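Local coordinates for core protein VP4 (Bluetongue virus, PDB 2JHP), which acts as a multifunctional RNA-capping enzyme of the virus and is one of the five proteins that form its inner capsid, at residues F22-W26 with Y44-A50; W38-K43 with R519-V525; L159-Y163 with T359-S363. All blocks are in the same frame, centred on the assembly; numbering follows the deposited sequence.

Contact 1. Residues F22-W26 with Y44-A50; sequences FLPIW and YATDVYA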
ATOM      1  N   PHE A  22     -25.974 -15.046 -14.592  1.00 24.98           N
ATOM      2  CA  PHE A  22     -25.646 -14.682 -15.976  1.00  4.94           C
ATOM      3  C   PHE A  22     -24.184 -14.933 -16.353  1.00 -6.63           C
ATOM      4  O   PHE A  22     -23.852 -15.053 -17.537  1.00 15.26           O
ATOM      5  CB  PHE A  22     -26.029 -13.229 -16.262  1.00 -0.99           C
ATOM      6  CG  PHE A  22     -27.496 -12.926 -16.048  1.00 13.01           C
ATOM      7  CD1 PHE A  22     -27.889 -11.843 -15.266  1.00-10.07           C
ATOM      8  CD2 PHE A  22     -28.480 -13.727 -16.622  1.00  4.82           C
ATOM      9  CE1 PHE A  22     -29.240 -11.554 -15.063  1.00 40.02           C
ATOM     10  CE2 PHE A  22     -29.835 -13.450 -16.427  1.00 13.66           C
ATOM     11  CZ  PHE A  22     -30.215 -12.359 -15.646  1.00  7.75           C
ATOM     12  N   LEU A  23     -23.315 -14.991 -15.341  1.00 -3.01           N
ATOM     13  CA  LEU A  23     -21.961 -15.474 -15.518  1.00  6.99           C
ATOM     14  C   LEU A  23     -22.001 -16.966 -15.846  1.00 10.94           C
ATOM     15  O   LEU A  23     -22.934 -17.672 -15.438  1.00  8.44           O
ATOM     16  CB  LEU A  23     -21.138 -15.232 -14.255  1.00 12.45           C
ATOM     17  CG  LEU A  23     -21.013 -13.790 -13.767  1.00  8.08           C
ATOM     18  CD1 LEU A  23     -20.110 -13.781 -12.565  1.00  5.44           C
ATOM     19  CD2 LEU A  23     -20.474 -12.862 -14.842  1.00  9.69           C
ATOM     20  N   PRO A  24     -20.983 -17.458 -16.569  1.00  4.63           N
ATOM     21  CA  PRO A  24     -20.995 -18.859 -16.975  1.00 11.06           C
ATOM     22  C   PRO A  24     -20.716 -19.738 -15.765  1.00 15.34           C
ATOM     23  O   PRO A  24     -20.259 -19.233 -14.734  1.00 -7.94           O
ATOM     24  CB  PRO A  24     -19.847 -18.966 -17.989  1.00 -4.94           C
ATOM     25  CG  PRO A  24     -19.182 -17.630 -18.034  1.00 -6.34           C
ATOM     26  CD  PRO A  24     -19.747 -16.760 -16.974  1.00 12.49           C
ATOM     27  N   ILE A  25     -21.012 -21.028 -15.892  1.00 17.50           N
ATOM     28  CA  ILE A  25     -20.842 -21.992 -14.807  1.00 13.17           C
ATOM     29  C   ILE A  25     -19.924 -23.118 -15.257  1.00 11.33           C
ATOM     30  O   ILE A  25     -20.041 -23.634 -16.374  1.00 19.78           O
ATOM     31  CB  ILE A  25     -22.205 -22.583 -14.362  1.00 12.86           C
ATOM     32  CG1 ILE A  25     -23.156 -21.468 -13.931  1.00-10.25           C
ATOM     33  CG2 ILE A  25     -22.031 -23.571 -13.215  1.00 15.90           C
ATOM     34  CD1 ILE A  25     -24.536 -21.601 -14.535  1.00 32.01           C
ATOM     35  N   TRP A  26     -19.012 -23.492 -14.376  1.00 10.23           N
ATOM     36  CA  TRP A  26     -18.097 -24.592 -14.625  1.00 11.15           C
ATOM     37  C   TRP A  26     -18.365 -25.687 -13.600  1.00 11.44           C
ATOM     38  O   TRP A  26     -18.116 -25.502 -12.405  1.00 15.91           O
ATOM     39  CB  TRP A  26     -16.652 -24.082 -14.549  1.00 13.38           C
ATOM     40  CG  TRP A  26     -15.536 -25.084 -14.802  1.00 19.20           C
ATOM     41  CD1 TRP A  26     -15.643 -26.350 -15.315  1.00 13.59           C
ATOM     42  CD2 TRP A  26     -14.137 -24.859 -14.585  1.00  9.15           C
ATOM     43  NE1 TRP A  26     -14.397 -26.929 -15.410  1.00 15.71           N
ATOM     44  CE2 TRP A  26     -13.457 -26.035 -14.972  1.00 12.50           C
ATOM     45  CE3 TRP A  26     -13.391 -23.774 -14.095  1.00 21.95           C
ATOM     46  CZ2 TRP A  26     -12.065 -26.161 -14.880  1.00  9.45           C
ATOM     47  CZ3 TRP A  26     -11.999 -23.900 -14.003  1.00 20.08           C
ATOM     48  CH2 TRP A  26     -11.355 -25.085 -14.400  1.00 10.84           C
ATOM     49  N   TYR A  44     -13.095 -19.588 -20.617  1.00 13.66           N
ATOM     50  CA  TYR A  44     -13.858 -18.505 -20.004  1.00 -5.55           C
ATOM     51  C   TYR A  44     -13.180 -17.140 -20.131  1.00 -3.41           C
ATOM     52  O   TYR A  44     -11.998 -16.985 -19.810  1.00  8.26           O
ATOM     53  CB  TYR A  44     -14.163 -18.846 -18.543  1.00  3.82           C
ATOM     54  CG  TYR A  44     -14.863 -20.175 -18.386  1.00 -8.61           C
ATOM     55  CD1 TYR A  44     -14.215 -21.258 -17.791  1.00 13.03           C
ATOM     56  CD2 TYR A  44     -16.176 -20.360 -18.853  1.00  6.03           C
ATOM     57  CE1 TYR A  44     -14.851 -22.485 -17.649  1.00 22.82           C
ATOM     58  CE2 TYR A  44     -16.824 -21.588 -18.714  1.00 11.94           C
ATOM     59  CZ  TYR A  44     -16.150 -22.646 -18.116  1.00  2.98           C
ATOM     60  OH  TYR A  44     -16.773 -23.863 -17.976  1.00 40.42           O
ATOM     61  N   ALA A  45     -13.943 -16.154 -20.606  1.00  1.83           N
ATOM     62  CA  ALA A  45     -13.405 -14.811 -20.833  1.00 -0.48           C
ATOM     63  C   ALA A  45     -13.890 -13.751 -19.825  1.00 10.62           C
ATOM     64  O   ALA A  45     -13.428 -12.609 -19.849  1.00 19.80           O
ATOM     65  CB  ALA A  45     -13.669 -14.377 -22.254  1.00  3.19           C
ATOM     66  N   THR A  46     -14.812 -14.138 -18.946  1.00  4.09           N
ATOM     67  CA  THR A  46     -15.250 -13.291 -17.827  1.00  9.61           C
ATOM     68  C   THR A  46     -15.027 -14.079 -16.551  1.00  8.21           C
ATOM     69  O   THR A  46     -14.658 -15.250 -16.620  1.00 30.90           O
ATOM     70  CB  THR A  46     -16.767 -12.958 -17.899  1.00  9.16           C
ATOM     71  OG1 THR A  46     -17.525 -14.163 -17.742  1.00 21.71           O
ATOM     72  CG2 THR A  46     -17.136 -12.324 -19.211  1.00  4.32           C
ATOM     73  N   ASP A  47     -15.268 -13.461 -15.393  1.00 20.13           N
ATOM     74  CA  ASP A  47     -15.379 -14.224 -14.150  1.00 13.40           C
ATOM     75  C   ASP A  47     -16.425 -15.317 -14.327  1.00 14.95           C
ATOM     76  O   ASP A  47     -17.400 -15.144 -15.074  1.00 27.29           O
ATOM     77  CB  ASP A  47     -15.714 -13.335 -12.947  1.00  6.50           C
ATOM     78  CG  ASP A  47     -14.565 -12.397 -12.568  1.00 28.75           C
ATOM     79  OD1 ASP A  47     -13.392 -12.713 -12.877  1.00 18.65           O
ATOM     80  OD2 ASP A  47     -14.832 -11.338 -11.961  1.00  9.61           O
ATOM     81  N   VAL A  48     -16.189 -16.451 -13.669  1.00  9.66           N
ATOM     82  CA  VAL A  48     -17.013 -17.648 -13.814  1.00 10.91           C
ATOM     83  C   VAL A  48     -17.245 -18.301 -12.480  1.00 13.55           C
ATOM     84  O   VAL A  48     -16.379 -18.277 -11.600  1.00 12.69           O
ATOM     85  CB  VAL A  48     -16.359 -18.718 -14.720  1.00 15.84           C
ATOM     86  CG1 VAL A  48     -16.660 -18.433 -16.146  1.00197.45           C
ATOM     87  CG2 VAL A  48     -14.846 -18.806 -14.487  1.00 30.07           C
ATOM     88  N   TYR A  49     -18.419 -18.905 -12.343  1.00 -4.94           N
ATOM     89  CA  TYR A  49     -18.725 -19.647 -11.138  1.00 11.16           C
ATOM     90  C   TYR A  49     -18.289 -21.083 -11.300  1.00 11.78           C
ATOM     91  O   TYR A  49     -18.331 -21.631 -12.401  1.00 18.58           O
ATOM     92  CB  TYR A  49     -20.212 -19.594 -10.846  1.00  6.58           C
ATOM     93  CG  TYR A  49     -20.701 -18.263 -10.355  1.00 12.67           C
ATOM     94  CD1 TYR A  49     -20.322 -17.771  -9.104  1.00 13.87           C
ATOM     95  CD2 TYR A  49     -21.573 -17.504 -11.126  1.00 -9.33           C
ATOM     96  CE1 TYR A  49     -20.792 -16.538  -8.640  1.00 24.28           C
ATOM     97  CE2 TYR A  49     -22.046 -16.267 -10.674  1.00 20.61           C
ATOM     98  CZ  TYR A  49     -21.653 -15.799  -9.436  1.00  3.30           C
ATOM     99  OH  TYR A  49     -22.121 -14.587  -9.010  1.00 25.87           O
ATOM    100  N   ALA A  50     -17.877 -21.688 -10.193  1.00  6.73           N
ATOM    101  CA  ALA A  50     -17.502 -23.094 -10.178  1.00 13.85           C
ATOM    102  C   ALA A  50     -17.955 -23.788  -8.899  1.00 11.51           C
ATOM    103  O   ALA A  50     -17.884 -23.217  -7.810  1.00 14.94           O
ATOM    104  CB  ALA A  50     -15.995 -23.234 -10.354  1.00 19.77           C
TER
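Trp26 and Ala50, with Ile25 and Tyr49 one step before them, pair two short parallel strands, and the loops leading into those strands pack against each other as well. The backbone hydrogen bonds leave Tyr49 in both directions: its N donates to Pro24 O (3.0 Å), and its O accepts from Trp26 N (2.8 Å). Such a pattern, one residue bonding to the two neighbours of its partner, is what parallel pairing requires.

The indole of Trp26 illustrates how one side chain can serve several elements. Its CB lies 3.4 Å from Tyr44 OH and 4.3 Å from Ala50 CB, which leaves the same side of the sheet. With CG anti to the backbone N (chi1 -179°), the ring is carried away from the paired strand; CG and CD1 still face the hydroxyl of Tyr44, whereas CD2 and CE3 of the indole meet Tyr44 CE1, which stands over one indole face, displaced toward the rim. The five-membered ring of the indole is inclined at 41° to the Tyr44 ring, so the pair is neither stacked nor T-shaped. Farther out, CZ2 and CZ3 reach Glu40 and Asn41.

Pro24 packs just before the strand, its CG against Val48 CG1 (3.3 Å, shorter than usual and perhaps a limit of the model), and its CB 4.0 Å from Tyr44 CD2. On the face bearing Ile25 and Tyr49, Leu23 CD1 touches Tyr49 CE2 at 3.7 Å, while the phenol oxygen is held by Glu103.

Strand 25-27 forms one border of a five-stranded parallel sheet, and strand 48-51 separates it from strand 7-10. Helix 34-41 makes the beta-alpha-beta crossover between the two and covers Trp26; on the other face, helix 99-112 covers Tyr49.

Contact 2. Residues W38-K43 with R519-V525; sequences WLENGK and RFIGLRV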
ATOM      1  N   TRP A  38      -6.778 -26.740 -17.110  1.00 18.76           N
ATOM      2  CA  TRP A  38      -6.123 -25.723 -17.912  1.00  9.04           C
ATOM      3  C   TRP A  38      -6.891 -25.421 -19.203  1.00 17.35           C
ATOM      4  O   TRP A  38      -7.111 -24.249 -19.532  1.00 27.50           O
ATOM      5  CB  TRP A  38      -4.678 -26.113 -18.216  1.00 -5.49           C
ATOM      6  CG  TRP A  38      -3.922 -25.017 -18.883  1.00  0.75           C
ATOM      7  CD1 TRP A  38      -3.248 -24.001 -18.274  1.00  5.02           C
ATOM      8  CD2 TRP A  38      -3.777 -24.809 -20.294  1.00  6.34           C
ATOM      9  NE1 TRP A  38      -2.686 -23.174 -19.215  1.00-12.21           N
ATOM     10  CE2 TRP A  38      -2.994 -23.646 -20.464  1.00 16.31           C
ATOM     11  CE3 TRP A  38      -4.234 -25.491 -21.431  1.00-12.59           C
ATOM     12  CZ2 TRP A  38      -2.652 -23.147 -21.727  1.00 22.32           C
ATOM     13  CZ3 TRP A  38      -3.892 -24.998 -22.690  1.00 28.50           C
ATOM     14  CH2 TRP A  38      -3.108 -23.835 -22.825  1.00 -1.69           C
ATOM     15  N   LEU A  39      -7.303 -26.461 -19.928  1.00 21.54           N
ATOM     16  CA  LEU A  39      -8.059 -26.236 -21.165  1.00 25.82           C
ATOM     17  C   LEU A  39      -9.516 -25.830 -20.911  1.00 14.05           C
ATOM     18  O   LEU A  39     -10.106 -25.109 -21.719  1.00 -2.39           O
ATOM     19  CB  LEU A  39      -7.922 -27.388 -22.180  1.00 23.88           C
ATOM     20  CG  LEU A  39      -8.332 -28.833 -21.903  1.00141.99           C
ATOM     21  CD1 LEU A  39      -9.800 -29.074 -22.261  1.00 19.09           C
ATOM     22  CD2 LEU A  39      -7.420 -29.758 -22.711  1.00 -7.03           C
ATOM     23  N   GLU A  40     -10.069 -26.251 -19.774  1.00 15.91           N
ATOM     24  CA  GLU A  40     -11.415 -25.842 -19.396  1.00  6.76           C
ATOM     25  C   GLU A  40     -11.501 -24.397 -18.957  1.00  5.81           C
ATOM     26  O   GLU A  40     -12.307 -23.637 -19.485  1.00 14.83           O
ATOM     27  CB  GLU A  40     -12.011 -26.753 -18.320  1.00 -4.89           C
ATOM     28  CG  GLU A  40     -12.800 -27.920 -18.897  1.00  4.24           C
ATOM     29  CD  GLU A  40     -13.758 -27.484 -19.995  1.00 20.84           C
ATOM     30  OE1 GLU A  40     -14.415 -26.425 -19.837  1.00 35.46           O
ATOM     31  OE2 GLU A  40     -13.846 -28.202 -21.017  1.00 27.06           O
ATOM     32  N   ASN A  41     -10.670 -24.034 -17.986  1.00 -6.18           N
ATOM     33  CA  ASN A  41     -10.590 -22.663 -17.476  1.00  4.08           C
ATOM     34  C   ASN A  41     -10.317 -21.645 -18.592  1.00 15.48           C
ATOM     35  O   ASN A  41     -10.845 -20.534 -18.560  1.00 12.81           O
ATOM     36  CB  ASN A  41      -9.524 -22.564 -16.362  1.00 10.78           C
ATOM     37  CG  ASN A  41      -9.721 -21.354 -15.445  1.00 57.11           C
ATOM     38  OD1 ASN A  41     -10.700 -20.617 -15.564  1.00 10.19           O
ATOM     39  ND2 ASN A  41      -8.784 -21.150 -14.522  1.00  4.99           N
ATOM     40  N   GLY A  42      -9.518 -22.041 -19.586  1.00 13.10           N
ATOM     41  CA  GLY A  42      -9.142 -21.153 -20.689  1.00 -8.97           C
ATOM     42  C   GLY A  42     -10.266 -20.773 -21.631  1.00 -4.49           C
ATOM     43  O   GLY A  42     -10.108 -19.870 -22.456  1.00 20.99           O
ATOM     44  N   LYS A  43     -11.393 -21.483 -21.534  1.00 -3.72           N
ATOM     45  CA  LYS A  43     -12.578 -21.205 -22.355  1.00  7.63           C
ATOM     46  C   LYS A  43     -13.325 -19.965 -21.871  1.00 11.74           C
ATOM     47  O   LYS A  43     -14.090 -19.356 -22.625  1.00 19.23           O
ATOM     48  CB  LYS A  43     -13.538 -22.395 -22.355  1.00 13.86           C
ATOM     49  CG  LYS A  43     -12.974 -23.651 -22.973  1.00  7.55           C
ATOM     50  CD  LYS A  43     -14.066 -24.664 -23.257  1.00 16.28           C
ATOM     51  CE  LYS A  43     -13.505 -26.065 -23.477  1.00 17.69           C
ATOM     52  NZ  LYS A  43     -12.359 -26.125 -24.433  1.00 36.53           N
ATOM     53  N   ARG A 519       1.378 -19.998 -16.024  1.00 18.99           N
ATOM     54  CA  ARG A 519      -0.040 -20.317 -15.914  1.00 14.08           C
ATOM     55  C   ARG A 519      -0.652 -20.322 -17.315  1.00 13.34           C
ATOM     56  O   ARG A 519      -1.094 -21.364 -17.787  1.00 11.54           O
ATOM     57  CB  ARG A 519      -0.744 -19.358 -14.943  1.00  4.23           C
ATOM     58  CG  ARG A 519      -0.387 -19.637 -13.457  1.00 -9.34           C
ATOM     59  CD  ARG A 519      -0.399 -18.400 -12.574  1.00 16.13           C
ATOM     60  NE  ARG A 519       0.821 -17.613 -12.755  1.00-10.48           N
ATOM     61  CZ  ARG A 519       0.859 -16.365 -13.208  1.00  6.21           C
ATOM     62  NH1 ARG A 519      -0.270 -15.719 -13.506  1.00-12.60           N
ATOM     63  NH2 ARG A 519       2.029 -15.756 -13.346  1.00-11.37           N
ATOM     64  N   PHE A 520      -0.625 -19.164 -17.978  1.00 -7.66           N
ATOM     65  CA  PHE A 520      -1.045 -18.971 -19.378  1.00 18.26           C
ATOM     66  C   PHE A 520      -2.490 -19.387 -19.635  1.00 18.31           C
ATOM     67  O   PHE A 520      -2.809 -19.997 -20.670  1.00 17.50           O
ATOM     68  CB  PHE A 520      -0.090 -19.661 -20.360  1.00 39.19           C
ATOM     69  CG  PHE A 520       1.339 -19.239 -20.214  1.00 15.63           C
ATOM     70  CD1 PHE A 520       2.315 -20.169 -19.876  1.00 31.57           C
ATOM     71  CD2 PHE A 520       1.717 -17.907 -20.408  1.00 20.20           C
ATOM     72  CE1 PHE A 520       3.638 -19.790 -19.739  1.00  8.75           C
ATOM     73  CE2 PHE A 520       3.036 -17.513 -20.263  1.00 33.76           C
ATOM     74  CZ  PHE A 520       4.000 -18.460 -19.931  1.00 11.70           C
ATOM     75  N   ILE A 521      -3.353 -19.047 -18.682  1.00 21.72           N
ATOM     76  CA  ILE A 521      -4.769 -19.380 -18.754  1.00 20.20           C
ATOM     77  C   ILE A 521      -5.416 -18.619 -19.912  1.00 14.07           C
ATOM     78  O   ILE A 521      -5.294 -17.395 -20.018  1.00 21.78           O
ATOM     79  CB  ILE A 521      -5.502 -19.088 -17.410  1.00 12.43           C
ATOM     80  CG1 ILE A 521      -4.885 -19.896 -16.250  1.00 22.83           C
ATOM     81  CG2 ILE A 521      -7.002 -19.331 -17.542  1.00 10.10           C
ATOM     82  CD1 ILE A 521      -4.937 -21.417 -16.410  1.00  4.69           C
ATOM     83  N   GLY A 522      -6.077 -19.362 -20.791  1.00 20.26           N
ATOM     84  CA  GLY A 522      -6.761 -18.766 -21.918  1.00 -6.06           C
ATOM     85  C   GLY A 522      -5.935 -18.674 -23.185  1.00 10.30           C
ATOM     86  O   GLY A 522      -6.431 -18.199 -24.218  1.00 13.43           O
ATOM     87  N   LEU A 523      -4.691 -19.149 -23.123  1.00  8.88           N
ATOM     88  CA  LEU A 523      -3.765 -19.058 -24.250  1.00 10.43           C
ATOM     89  C   LEU A 523      -4.344 -19.565 -25.578  1.00  9.65           C
ATOM     90  O   LEU A 523      -4.114 -18.959 -26.624  1.00 20.45           O
ATOM     91  CB  LEU A 523      -2.440 -19.761 -23.929  1.00  7.45           C
ATOM     92  CG  LEU A 523      -1.272 -19.553 -24.907  1.00 15.83           C
ATOM     93  CD1 LEU A 523      -0.782 -18.109 -24.890  1.00 17.35           C
ATOM     94  CD2 LEU A 523      -0.142 -20.508 -24.580  1.00  9.88           C
ATOM     95  N   ARG A 524      -5.092 -20.667 -25.532  1.00 -5.50           N
ATOM     96  CA  ARG A 524      -5.651 -21.259 -26.757  1.00 -7.57           C
ATOM     97  C   ARG A 524      -6.666 -20.344 -27.435  1.00  9.93           C
ATOM     98  O   ARG A 524      -6.620 -20.129 -28.643  1.00 23.07           O
ATOM     99  CB  ARG A 524      -6.287 -22.616 -26.470  1.00-10.00           C
ATOM    100  CG  ARG A 524      -5.284 -23.666 -26.046  1.00-18.17           C
ATOM    101  CD  ARG A 524      -5.602 -24.985 -26.725  1.00-12.43           C
ATOM    102  NE  ARG A 524      -4.404 -25.809 -26.895  1.00 15.78           N
ATOM    103  CZ  ARG A 524      -4.415 -27.063 -27.340  1.00 23.28           C
ATOM    104  NH1 ARG A 524      -5.566 -27.652 -27.650  1.00 19.34           N
ATOM    105  NH2 ARG A 524      -3.275 -27.732 -27.473  1.00 -3.43           N
ATOM    106  N   VAL A 525      -7.572 -19.801 -26.634  1.00 -7.70           N
ATOM    107  CA  VAL A 525      -8.544 -18.817 -27.110  1.00-10.36           C
ATOM    108  C   VAL A 525      -7.851 -17.584 -27.672  1.00 -9.75           C
ATOM    109  O   VAL A 525      -8.248 -17.049 -28.703  1.00  8.61           O
ATOM    110  CB  VAL A 525      -9.555 -18.449 -26.004  1.00  5.24           C
ATOM    111  CG1 VAL A 525     -10.191 -17.106 -26.277  1.00  2.65           C
ATOM    112  CG2 VAL A 525     -10.616 -19.547 -25.910  1.00-11.99           C
TER
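Trp38 and Ile521 form the dense side of this contact, where the end of one helix meets the turn that starts another. The indole NE1 donates to Arg519 O at 2.8 Å, with the acceptor in the ring plane and the donor almost in line with the carbonyl bond, although the hydrogen bond is bent at the hydrogen (149°). Alongside, Ile521 CD1 sits 3.6 Å from Trp38 CD1, the two side chains running past each other in opposite directions. The backbones come equally close at Gly42, whose CA is 3.6 Å from Gly522 N.

That closeness rests on a type II beta turn from Phe520 to Leu523. Gly522 occupies its third position with a positive phi of 92°, a backbone conformation that favours glycine, and it also occupies the N-cap position of helix 523-533. Its CA directs a C-H toward Gly42 O.

Toward solvent the packing thins. Arg524 brings its CG to 3.9 Å from Trp38 CZ3, its guanidinium nearly perpendicular to the indole. Val525 CG2 meets Gly42 O at 3.5 Å, and beyond it the CB of exposed Lys43 points away from residues 519-525.

Contact 3. Residues L159-Y163 with T359-S363; sequences LYMEY and TKVVS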
ATOM      1  N   LEU A 159      -3.636  24.651   5.464  1.00 13.11           N
ATOM      2  CA  LEU A 159      -2.617  25.223   6.335  1.00 23.26           C
ATOM      3  C   LEU A 159      -2.723  26.730   6.345  1.00 15.89           C
ATOM      4  O   LEU A 159      -3.518  27.308   5.603  1.00 13.31           O
ATOM      5  CB  LEU A 159      -1.223  24.856   5.836  1.00 11.23           C
ATOM      6  CG  LEU A 159      -1.004  23.414   5.430  1.00-14.89           C
ATOM      7  CD1 LEU A 159       0.282  23.258   4.576  1.00-13.20           C
ATOM      8  CD2 LEU A 159      -0.958  22.493   6.660  1.00 26.27           C
ATOM      9  N   TYR A 160      -1.901  27.349   7.191  1.00 12.90           N
ATOM     10  CA  TYR A 160      -1.714  28.789   7.215  1.00  3.19           C
ATOM     11  C   TYR A 160      -0.267  29.161   7.530  1.00 22.93           C
ATOM     12  O   TYR A 160       0.299  28.707   8.533  1.00 26.67           O
ATOM     13  CB  TYR A 160      -2.633  29.445   8.241  1.00 11.55           C
ATOM     14  CG  TYR A 160      -2.582  30.961   8.201  1.00 -1.97           C
ATOM     15  CD1 TYR A 160      -3.516  31.688   7.464  1.00 -8.63           C
ATOM     16  CD2 TYR A 160      -1.604  31.665   8.896  1.00 14.68           C
ATOM     17  CE1 TYR A 160      -3.480  33.073   7.421  1.00-12.08           C
ATOM     18  CE2 TYR A 160      -1.558  33.046   8.858  1.00 -8.17           C
ATOM     19  CZ  TYR A 160      -2.501  33.749   8.118  1.00  4.36           C
ATOM     20  OH  TYR A 160      -2.461  35.129   8.073  1.00  5.17           O
ATOM     21  N   MET A 161       0.321  29.971   6.648  1.00 41.48           N
ATOM     22  CA  MET A 161       1.516  30.769   6.948  1.00 56.74           C
ATOM     23  C   MET A 161       1.474  32.070   6.133  1.00 72.02           C
ATOM     24  O   MET A 161       0.384  32.583   5.806  1.00 73.88           O
ATOM     25  CB  MET A 161       2.842  30.021   6.688  1.00 51.48           C
ATOM     26  CG  MET A 161       2.758  28.523   6.434  1.00 25.40           C
ATOM     27  SD  MET A 161       3.140  28.092   4.726  1.00 30.87           S
ATOM     28  CE  MET A 161       4.905  27.760   4.814  1.00 -7.01           C
ATOM     29  N   GLU A 162       2.675  32.580   5.815  1.00 89.96           N
ATOM     30  CA  GLU A 162       2.881  33.838   5.063  1.00105.70           C
ATOM     31  C   GLU A 162       1.750  34.762   4.531  1.00100.29           C
ATOM     32  O   GLU A 162       1.403  35.694   5.257  1.00 97.58           O
ATOM     33  CB  GLU A 162       4.139  33.786   4.151  1.00115.32           C
ATOM     34  CG  GLU A 162       4.759  35.165   3.903  1.00169.68           C
ATOM     35  CD  GLU A 162       6.284  35.165   3.951  1.00188.26           C
ATOM     36  OE1 GLU A 162       6.883  36.195   3.555  1.00200.00           O
ATOM     37  OE2 GLU A 162       6.888  34.151   4.388  1.00200.00           O
ATOM     38  N   TYR A 163       1.149  34.597   3.335  1.00100.96           N
ATOM     39  CA  TYR A 163       1.003  33.418   2.434  1.00 99.74           C
ATOM     40  C   TYR A 163      -0.484  33.178   2.118  1.00 93.72           C
ATOM     41  O   TYR A 163      -1.041  33.857   1.226  1.00 94.76           O
ATOM     42  CB  TYR A 163       1.705  32.140   2.915  1.00 96.83           C
ATOM     43  N   THR A 359       5.253  34.915  12.612  1.00 13.80           N
ATOM     44  CA  THR A 359       4.262  34.922  11.545  1.00 19.28           C
ATOM     45  C   THR A 359       3.145  35.919  11.848  1.00 22.27           C
ATOM     46  O   THR A 359       2.654  35.998  12.979  1.00 15.66           O
ATOM     47  CB  THR A 359       3.648  33.506  11.350  1.00 13.25           C
ATOM     48  OG1 THR A 359       4.689  32.522  11.278  1.00 18.54           O
ATOM     49  CG2 THR A 359       2.822  33.441  10.078  1.00 20.60           C
ATOM     50  N   LYS A 360       2.757  36.679  10.829  1.00 23.76           N
ATOM     51  CA  LYS A 360       1.585  37.542  10.914  1.00 24.13           C
ATOM     52  C   LYS A 360       0.377  36.706  10.542  1.00 14.55           C
ATOM     53  O   LYS A 360       0.444  35.895   9.618  1.00 21.33           O
ATOM     54  CB  LYS A 360       1.708  38.742   9.966  1.00 28.67           C
ATOM     55  CG  LYS A 360       0.663  39.833  10.196  1.00 90.10           C
ATOM     56  CD  LYS A 360       0.759  40.955   9.166  1.00 24.92           C
ATOM     57  CE  LYS A 360      -0.113  40.689   7.937  1.00 15.62           C
ATOM     58  NZ  LYS A 360      -0.473  41.959   7.224  1.00  1.21           N
ATOM     59  N   VAL A 361      -0.724  36.904  11.260  1.00 12.51           N
ATOM     60  CA  VAL A 361      -1.961  36.172  10.986  1.00 17.97           C
ATOM     61  C   VAL A 361      -3.199  37.077  11.009  1.00 24.26           C
ATOM     62  O   VAL A 361      -3.432  37.812  11.973  1.00 16.45           O
ATOM     63  CB  VAL A 361      -2.111  34.908  11.904  1.00 24.67           C
ATOM     64  CG1 VAL A 361      -1.423  35.107  13.246  1.00 20.57           C
ATOM     65  CG2 VAL A 361      -3.566  34.506  12.086  1.00 20.42           C
ATOM     66  N   VAL A 362      -3.969  37.035   9.922  1.00 15.87           N
ATOM     67  CA  VAL A 362      -5.234  37.761   9.842  1.00 17.20           C
ATOM     68  C   VAL A 362      -6.347  36.873  10.378  1.00 15.37           C
ATOM     69  O   VAL A 362      -6.659  35.834   9.791  1.00  2.73           O
ATOM     70  CB  VAL A 362      -5.603  38.221   8.402  1.00 -0.35           C
ATOM     71  CG1 VAL A 362      -6.478  39.479   8.461  1.00 -9.57           C
ATOM     72  CG2 VAL A 362      -4.358  38.497   7.549  1.00-19.74           C
ATOM     73  N   SER A 363      -6.930  37.295  11.496  1.00 11.05           N
ATOM     74  CA  SER A 363      -8.021  36.578  12.151  1.00  8.82           C
ATOM     75  C   SER A 363      -9.058  36.049  11.167  1.00 13.91           C
ATOM     76  O   SER A 363      -9.412  34.874  11.217  1.00  9.99           O
ATOM     77  CB  SER A 363      -8.695  37.472  13.191  1.00 21.14           C
ATOM     78  OG  SER A 363      -7.771  37.853  14.193  1.00 11.61           O
TER
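The phenol ring of Tyr160 meets the strand with its rim: Lys360 O lies at the ring edge, in the plane of the ring, 3.6 Å from CE2. Val361 comes in obliquely, its CB 3.6 Å from the same CE2, and the N of Val362 is oblique to the ring as well, so within this pair of segments neither ring face is squarely covered. Val366 and Met369 of helix 363-373 add further apolar contacts to the tyrosine.

The hydroxyl is the focus of the contact. Val362 N donates to Tyr160 OH at 3.1 Å with an N-H...O angle of 156°, and Tyr160 OH in turn makes a weak bond to Lys360 O at 3.4 Å. Between these two partners the oxygen lies beside the strand edge, 3.1 Å from Val361 CA. CG of Tyr160 is anti to its own backbone N (chi1 -174°), which extends the side chain from the loop toward the strand. Contacts of the remaining loop are slight: Thr359 CG2 is 4.3 Å from Met161 CA, and Glu162, poorly ordered, adds little.

The loop lies after strand 149-152 and before helix 178-186. Strand 357-362 pairs antiparallel with strand 315-320, through backbone bonds of Thr359 and Val361 with Cys318 and Tyr316. Tyr160 is itself tied by its backbone to Leu323 in strand 322-324, an outermost strand of a seven-stranded sheet whose order, 3-2-1-4-5-7-6, is that of Rossmann-like methyltransferases.

Alternation along a strand explains the chemistry. Lys360 O and Val362 N point to the side away from strand 315-320, and a single hydroxyl, able to accept and to donate, serves both where another strand might otherwise pair. The acceptor role is the stronger, and it probably makes the hydroxyl a slightly better donor to Lys360 O.

Contacts 1 and 2 are neighbours, with centres 13 Å apart, and share helix 34-41: it bridges the paired strands of contact 1 and carries the first segment of contact 2. Their segments alternate along the chain, so the parallel sheet near the N-terminus is joined to residues 519-525 almost 500 positions later. The sheet order, 2-3-1-4-5, is that seen in nucleotide kinases. Contact 3 falls, in sequence, between the two halves of contact 2, yet lies on the opposite side of the chain's centre, 59 and 63 Å from contacts 1 and 2 between centres. The intervening sequence contains two sheets of methyltransferase-like strand order, consistent with an elongated, multi-domain capping enzyme.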